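Local coordinates for sterol carrier protein 2 (Thermus thermophilus, PDB 2CX7), which probably binds and transfers sterols or other lipids, at residues 31-36 with 74-79; 50-55 with 68-73. One frame throughout, in Å; residues are numbered along the deposited sequence.

Contact 1 (31-36 with 74-79)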
ATOM      1  N   GLY A  31       8.132  -0.807  10.150  1.00 21.47           N
ATOM      2  CA  GLY A  31       7.164  -1.865   9.930  1.00 22.94           C
ATOM      3  C   GLY A  31       6.849  -2.099   8.469  1.00 17.38           C
ATOM      4  O   GLY A  31       6.795  -1.158   7.675  1.00 16.57           O
ATOM      5  N   SER A  32       6.654  -3.361   8.109  1.00 17.99           N
ATOM      6  CA  SER A  32       6.334  -3.701   6.725  1.00 17.04           C
ATOM      7  C   SER A  32       4.844  -3.466   6.503  1.00 15.38           C
ATOM      8  O   SER A  32       4.051  -3.520   7.444  1.00 16.74           O
ATOM      9  CB  SER A  32       6.702  -5.160   6.431  1.00 17.55           C
ATOM     10  OG  SER A  32       6.133  -6.047   7.379  1.00 18.36           O
ATOM     11  N   LEU A  33       4.467  -3.186   5.262  1.00 14.78           N
ATOM     12  CA  LEU A  33       3.069  -2.933   4.934  1.00 12.91           C
ATOM     13  C   LEU A  33       2.706  -3.682   3.672  1.00 15.49           C
ATOM     14  O   LEU A  33       3.397  -3.565   2.655  1.00 16.11           O
ATOM     15  CB  LEU A  33       2.837  -1.428   4.706  1.00 13.35           C
ATOM     16  CG  LEU A  33       1.493  -0.976   4.112  1.00 16.33           C
ATOM     17  CD1 LEU A  33       0.371  -1.218   5.115  1.00 17.47           C
ATOM     18  CD2 LEU A  33       1.563   0.525   3.769  1.00 15.35           C
ATOM     19  N   ALA A  34       1.621  -4.445   3.737  1.00 14.58           N
ATOM     20  CA  ALA A  34       1.158  -5.188   2.582  1.00 12.62           C
ATOM     21  C   ALA A  34      -0.143  -4.596   2.079  1.00 16.79           C
ATOM     22  O   ALA A  34      -1.079  -4.366   2.856  1.00 18.02           O
ATOM     23  CB  ALA A  34       0.952  -6.661   2.936  1.00 15.16           C
ATOM     24  N   LEU A  35      -0.180  -4.330   0.776  1.00 14.00           N
ATOM     25  CA  LEU A  35      -1.368  -3.821   0.112  1.00 12.95           C
ATOM     26  C   LEU A  35      -1.872  -5.062  -0.626  1.00 14.05           C
ATOM     27  O   LEU A  35      -1.305  -5.476  -1.647  1.00 17.67           O
ATOM     28  CB  LEU A  35      -0.994  -2.705  -0.858  1.00 15.88           C
ATOM     29  CG  LEU A  35      -0.177  -1.568  -0.240  1.00 17.82           C
ATOM     30  CD1 LEU A  35       0.039  -0.488  -1.288  1.00 19.99           C
ATOM     31  CD2 LEU A  35      -0.896  -1.011   1.000  1.00 14.80           C
ATOM     32  N   ALA A  36      -2.929  -5.660  -0.091  1.00 11.77           N
ATOM     33  CA  ALA A  36      -3.464  -6.901  -0.630  1.00 11.57           C
ATOM     34  C   ALA A  36      -4.761  -6.799  -1.428  1.00 12.50           C
ATOM     35  O   ALA A  36      -5.697  -6.097  -1.035  1.00 13.14           O
ATOM     36  CB  ALA A  36      -3.643  -7.897   0.510  1.00 16.52           C
ATOM     37  N   PHE A  74       1.656  -4.732   8.929  1.00 19.05           N
ATOM     38  CA  PHE A  74       0.344  -4.164   8.675  1.00 14.74           C
ATOM     39  C   PHE A  74      -0.140  -4.711   7.345  1.00 11.59           C
ATOM     40  O   PHE A  74       0.619  -4.778   6.382  1.00 15.58           O
ATOM     41  CB  PHE A  74       0.401  -2.637   8.616  1.00 12.86           C
ATOM     42  CG  PHE A  74       0.750  -1.994   9.928  1.00 17.09           C
ATOM     43  CD1 PHE A  74       2.077  -1.862  10.323  1.00 19.41           C
ATOM     44  CD2 PHE A  74      -0.256  -1.532  10.775  1.00 20.64           C
ATOM     45  CE1 PHE A  74       2.401  -1.276  11.548  1.00 21.70           C
ATOM     46  CE2 PHE A  74       0.052  -0.946  12.000  1.00 20.01           C
ATOM     47  CZ  PHE A  74       1.384  -0.817  12.387  1.00 23.31           C
ATOM     48  N   VAL A  75      -1.402  -5.114   7.303  1.00 12.14           N
ATOM     49  CA  VAL A  75      -1.986  -5.643   6.085  1.00 15.47           C
ATOM     50  C   VAL A  75      -3.308  -4.944   5.816  1.00 14.74           C
ATOM     51  O   VAL A  75      -4.203  -4.935   6.667  1.00 13.94           O
ATOM     52  CB  VAL A  75      -2.227  -7.161   6.184  1.00 18.03           C
ATOM     53  CG1 VAL A  75      -2.906  -7.667   4.921  1.00 17.84           C
ATOM     54  CG2 VAL A  75      -0.902  -7.872   6.385  1.00 16.74           C
ATOM     55  N   ILE A  76      -3.399  -4.317   4.647  1.00 14.63           N
ATOM     56  CA  ILE A  76      -4.617  -3.627   4.228  1.00 12.49           C
ATOM     57  C   ILE A  76      -5.100  -4.354   2.981  1.00 12.54           C
ATOM     58  O   ILE A  76      -4.425  -4.374   1.948  1.00 16.08           O
ATOM     59  CB  ILE A  76      -4.371  -2.160   3.870  1.00 14.13           C
ATOM     60  CG1 ILE A  76      -3.774  -1.417   5.068  1.00 15.25           C
ATOM     61  CG2 ILE A  76      -5.701  -1.514   3.456  1.00 18.35           C
ATOM     62  CD1 ILE A  76      -3.466   0.051   4.792  1.00 17.44           C
ATOM     63  N   GLU A  77      -6.284  -4.936   3.087  1.00 12.08           N
ATOM     64  CA  GLU A  77      -6.871  -5.727   2.012  1.00 13.37           C
ATOM     65  C   GLU A  77      -8.087  -5.055   1.382  1.00 13.07           C
ATOM     66  O   GLU A  77      -8.827  -4.330   2.058  1.00 13.77           O
ATOM     67  CB  GLU A  77      -7.257  -7.092   2.592  1.00 21.29           C
ATOM     68  CG  GLU A  77      -8.117  -7.968   1.718  1.00 25.51           C
ATOM     69  CD  GLU A  77      -8.660  -9.158   2.501  1.00 32.61           C
ATOM     70  OE1 GLU A  77      -7.850 -10.026   2.891  1.00 28.74           O
ATOM     71  OE2 GLU A  77      -9.889  -9.211   2.742  1.00 32.77           O
ATOM     72  N   ALA A  78      -8.312  -5.329   0.099  1.00 10.09           N
ATOM     73  CA  ALA A  78      -9.442  -4.736  -0.605  1.00 10.20           C
ATOM     74  C   ALA A  78      -9.672  -5.418  -1.943  1.00 13.17           C
ATOM     75  O   ALA A  78      -8.816  -6.173  -2.427  1.00 13.93           O
ATOM     76  CB  ALA A  78      -9.188  -3.240  -0.823  1.00 10.02           C
ATOM     77  N   ASP A  79     -10.842  -5.165  -2.522  1.00 14.32           N
ATOM     78  CA  ASP A  79     -11.175  -5.697  -3.840  1.00 16.34           C
ATOM     79  C   ASP A  79     -10.310  -4.913  -4.825  1.00 16.47           C
ATOM     80  O   ASP A  79     -10.007  -3.740  -4.588  1.00 14.84           O
ATOM     81  CB  ASP A  79     -12.641  -5.429  -4.181  1.00 19.54           C
ATOM     82  CG  ASP A  79     -13.585  -6.461  -3.601  1.00 23.08           C
ATOM     83  OD1 ASP A  79     -13.217  -7.119  -2.612  1.00 19.36           O
ATOM     84  OD2 ASP A  79     -14.713  -6.596  -4.138  1.00 27.47           O
TER
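Leu33 reaches across to Phe74 and Ile76 on the side of the sheet that faces helix 80-86, where Trp83 packs on Leu35 and Ile76. Strands 32-36 and 74-78 form the central parallel pair of the SCP-2 fold, in a mixed sheet of strand order 3-2-1-4-5; their axes come within 4.7 Å and differ by 13° in direction. With CG turned anti to the backbone N (chi1 170°), Leu33 brings CD1 to 3.8 Å from Phe74 CB, the two side chains crossing at about a right angle. The same methyl lies 4.1 Å from Ile76 CD1, so one branch of leucine bridges two neighbours on the facing strand.

Shorter side chains meet on the opposite face. Ala34 CB touches Val75 CG2 at 4.1 Å and is packed on by Val52 and Ala72. Leu33, Ala34 and Leu35 are buried, whereas Phe74 to Glu77 are partly exposed on both faces. The loose end lies at Ala36, 4.5 Å from CB to Val75 CG1, and at Glu77, whose extended chain leads off to a salt bridge with Arg38.

Five backbone hydrogen bonds hold the register, Ala34 and Ala36 each donating and accepting. The straightest runs from Ile76 N to Ala34 O, 2.9 Å long with 179° at the hydrogen, whereas at the C-terminal end Ala78 N reaches Ala36 O at 3.0 Å, on a carbonyl oxygen that also accepts from Trp83 NE1.

Contact 2 (50-55 with 68-73)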
ATOM      1  N   ALA A  50      -0.461  -9.243  -3.734  1.00 20.92           N
ATOM      2  CA  ALA A  50      -0.142  -8.163  -2.822  1.00 24.57           C
ATOM      3  C   ALA A  50       1.194  -7.535  -3.154  1.00 23.49           C
ATOM      4  O   ALA A  50       2.020  -8.127  -3.850  1.00 26.73           O
ATOM      5  CB  ALA A  50      -0.110  -8.695  -1.398  1.00 17.33           C
ATOM      6  N   VAL A  51       1.387  -6.315  -2.670  1.00 22.15           N
ATOM      7  CA  VAL A  51       2.653  -5.624  -2.828  1.00 21.96           C
ATOM      8  C   VAL A  51       3.054  -5.417  -1.377  1.00 21.89           C
ATOM      9  O   VAL A  51       2.308  -4.820  -0.601  1.00 19.54           O
ATOM     10  CB  VAL A  51       2.514  -4.274  -3.528  1.00 21.67           C
ATOM     11  CG1 VAL A  51       3.823  -3.500  -3.416  1.00 19.88           C
ATOM     12  CG2 VAL A  51       2.183  -4.483  -5.011  1.00 28.79           C
ATOM     13  N   VAL A  52       4.221  -5.933  -1.012  1.00 20.80           N
ATOM     14  CA  VAL A  52       4.701  -5.831   0.354  1.00 19.91           C
ATOM     15  C   VAL A  52       5.878  -4.870   0.377  1.00 17.77           C
ATOM     16  O   VAL A  52       6.868  -5.064  -0.336  1.00 17.95           O
ATOM     17  CB  VAL A  52       5.106  -7.228   0.884  1.00 22.37           C
ATOM     18  CG1 VAL A  52       5.507  -7.146   2.351  1.00 21.96           C
ATOM     19  CG2 VAL A  52       3.931  -8.197   0.706  1.00 20.31           C
ATOM     20  N   LEU A  53       5.737  -3.820   1.184  1.00 16.13           N
ATOM     21  CA  LEU A  53       6.748  -2.781   1.317  1.00 14.11           C
ATOM     22  C   LEU A  53       7.513  -2.884   2.638  1.00 15.44           C
ATOM     23  O   LEU A  53       6.910  -2.934   3.712  1.00 17.11           O
ATOM     24  CB  LEU A  53       6.083  -1.407   1.250  1.00 13.67           C
ATOM     25  CG  LEU A  53       5.105  -1.147   0.099  1.00 17.85           C
ATOM     26  CD1 LEU A  53       4.233   0.071   0.411  1.00 23.31           C
ATOM     27  CD2 LEU A  53       5.887  -0.945  -1.188  1.00 24.44           C
ATOM     28  N   ASP A  54       8.836  -2.930   2.545  1.00 15.93           N
ATOM     29  CA  ASP A  54       9.705  -2.971   3.725  1.00 15.65           C
ATOM     30  C   ASP A  54      10.037  -1.503   3.976  1.00 17.35           C
ATOM     31  O   ASP A  54      11.035  -0.986   3.474  1.00 24.64           O
ATOM     32  CB  ASP A  54      10.976  -3.766   3.405  1.00 18.06           C
ATOM     33  CG  ASP A  54      11.933  -3.854   4.583  1.00 21.24           C
ATOM     34  OD1 ASP A  54      11.603  -3.357   5.680  1.00 25.35           O
ATOM     35  OD2 ASP A  54      13.025  -4.429   4.407  1.00 25.29           O
ATOM     36  N   LEU A  55       9.183  -0.827   4.739  1.00 15.70           N
ATOM     37  CA  LEU A  55       9.345   0.598   5.004  1.00 13.48           C
ATOM     38  C   LEU A  55      10.111   0.873   6.292  1.00 19.51           C
ATOM     39  O   LEU A  55       9.919   0.178   7.283  1.00 18.79           O
ATOM     40  CB  LEU A  55       7.961   1.250   5.066  1.00 12.11           C
ATOM     41  CG  LEU A  55       7.069   1.031   3.834  1.00 10.99           C
ATOM     42  CD1 LEU A  55       5.666   1.513   4.107  1.00 13.13           C
ATOM     43  CD2 LEU A  55       7.667   1.752   2.631  1.00 13.27           C
ATOM     44  N   GLY A  68      -0.946 -14.559  -3.928  1.00 29.89           N
ATOM     45  CA  GLY A  68      -1.544 -15.150  -2.745  1.00 28.08           C
ATOM     46  C   GLY A  68      -1.389 -14.294  -1.502  1.00 33.23           C
ATOM     47  O   GLY A  68      -1.242 -13.072  -1.589  1.00 31.33           O
ATOM     48  N   GLU A  69      -1.415 -14.945  -0.343  1.00 35.01           N
ATOM     49  CA  GLU A  69      -1.286 -14.271   0.945  1.00 35.16           C
ATOM     50  C   GLU A  69       0.113 -13.725   1.181  1.00 34.64           C
ATOM     51  O   GLU A  69       1.104 -14.370   0.841  1.00 34.50           O
ATOM     52  CB  GLU A  69      -1.633 -15.235   2.081  1.00 38.41           C
ATOM     53  CG  GLU A  69      -3.095 -15.616   2.163  1.00 39.45           C
ATOM     54  CD  GLU A  69      -4.000 -14.413   2.350  1.00 44.47           C
ATOM     55  OE1 GLU A  69      -3.537 -13.393   2.911  1.00 41.36           O
ATOM     56  OE2 GLU A  69      -5.180 -14.494   1.947  1.00 46.94           O
ATOM     57  N   ALA A  70       0.188 -12.538   1.779  1.00 34.05           N
ATOM     58  CA  ALA A  70       1.472 -11.908   2.067  1.00 36.15           C
ATOM     59  C   ALA A  70       1.604 -11.580   3.553  1.00 33.62           C
ATOM     60  O   ALA A  70       0.620 -11.248   4.219  1.00 35.44           O
ATOM     61  CB  ALA A  70       1.629 -10.640   1.236  1.00 35.17           C
ATOM     62  N   GLU A  71       2.828 -11.678   4.067  1.00 31.33           N
ATOM     63  CA  GLU A  71       3.097 -11.396   5.474  1.00 31.73           C
ATOM     64  C   GLU A  71       3.673  -9.995   5.673  1.00 28.85           C
ATOM     65  O   GLU A  71       4.544  -9.557   4.920  1.00 29.11           O
ATOM     66  CB  GLU A  71       4.080 -12.423   6.054  1.00 36.14           C
ATOM     67  CG  GLU A  71       3.607 -13.872   5.983  1.00 44.25           C
ATOM     68  CD  GLU A  71       3.521 -14.391   4.556  1.00 49.75           C
ATOM     69  OE1 GLU A  71       4.550 -14.354   3.846  1.00 54.02           O
ATOM     70  OE2 GLU A  71       2.427 -14.837   4.143  1.00 52.18           O
ATOM     71  N   ALA A  72       3.181  -9.302   6.695  1.00 27.83           N
ATOM     72  CA  ALA A  72       3.654  -7.958   7.007  1.00 26.13           C
ATOM     73  C   ALA A  72       3.159  -7.526   8.382  1.00 26.12           C
ATOM     74  O   ALA A  72       2.267  -8.152   8.954  1.00 25.69           O
ATOM     75  CB  ALA A  72       3.166  -6.974   5.946  1.00 19.90           C
ATOM     76  N   ASP A  73       3.747  -6.456   8.911  1.00 25.72           N
ATOM     77  CA  ASP A  73       3.338  -5.926  10.202  1.00 22.54           C
ATOM     78  C   ASP A  73       1.939  -5.327  10.082  1.00 20.59           C
ATOM     79  O   ASP A  73       1.140  -5.386  11.011  1.00 23.32           O
ATOM     80  CB  ASP A  73       4.326  -4.862  10.675  1.00 24.83           C
ATOM     81  CG  ASP A  73       5.674  -5.447  11.023  1.00 23.35           C
ATOM     82  OD1 ASP A  73       5.713  -6.408  11.825  1.00 27.09           O
ATOM     83  OD2 ASP A  73       6.689  -4.949  10.501  1.00 24.42           O
TER
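Ala70 presses its methyl between those of Ala50 and Val52, and apolar contact of this kind carries most of the interface. Ala70 CB stands 3.7 Å from Ala50 CB and 3.4 Å from Val52 CG2, the latter closer than ordinary van der Waals spacing, so the packing is tightest at this one methyl pair. Val52 divides its two branches between alternate residues of 68-73, Ala70 and Ala72. CG1, placed anti to the backbone N (chi1 -176°), lies only loosely against Ala72 CB at 4.3 Å, its nearer neighbour being the carbonyl of Glu71, while CG2 serves Ala70. The alternation of Ala70 and Ala72, both with CB directed at the strand, gives the loop a small apolar underside; Glu69 and Glu71 between and beside them send their side chains the other way, and both are exposed.

Backbone spacing shows that this is a layer laid on the sheet and not another strand within it. The CA atoms of Ala50 and Ala70 are 6.4 Å apart, those of Val52 and Ala72 7.1 Å, and no hydrogen bond joins the segments. Residues 68-73 form the crossover of the SCP-2 fold, which carries the chain from edge strand 59-67 over strands 49-56 and 32-37 to strand 74-78; Ala72 accordingly also rests on Ser32 and Ala34. The crossover lies on the face opposite the one where Val51 and Leu53 pack on helix 6-17.

Polar groups play a lesser part across the contact. Glu71 O approaches Val52 CG1 at 3.7 Å, a carbonyl against a methyl. Several backbone partners lie outside the contact: Ala50 and Val52 pair with Val66 and Lys64 of strand 59-67, and Ala72 O accepts from Lys106 NZ.

After the N-terminal helices 6-17 and 20-25, the chain enters the sheet through strand 32-37, the first half of contact 1. It turns back antiparallel as strand 49-56, then again as strand 59-67, and crosses over as 68-73, closing contact 2 against strand 49-56. Strand 74-78 follows at once and closes contact 1, so the smaller loop sits wholly within the larger one. The two contacts meet along strand 32-37: Leu33 O accepts from Leu53 N at 2.8 Å within the sheet, and Ser32 OG is hydrogen-bonded to Asp73 N at the end of the crossover. Between them they tie sheet centre, hairpin and crossover together.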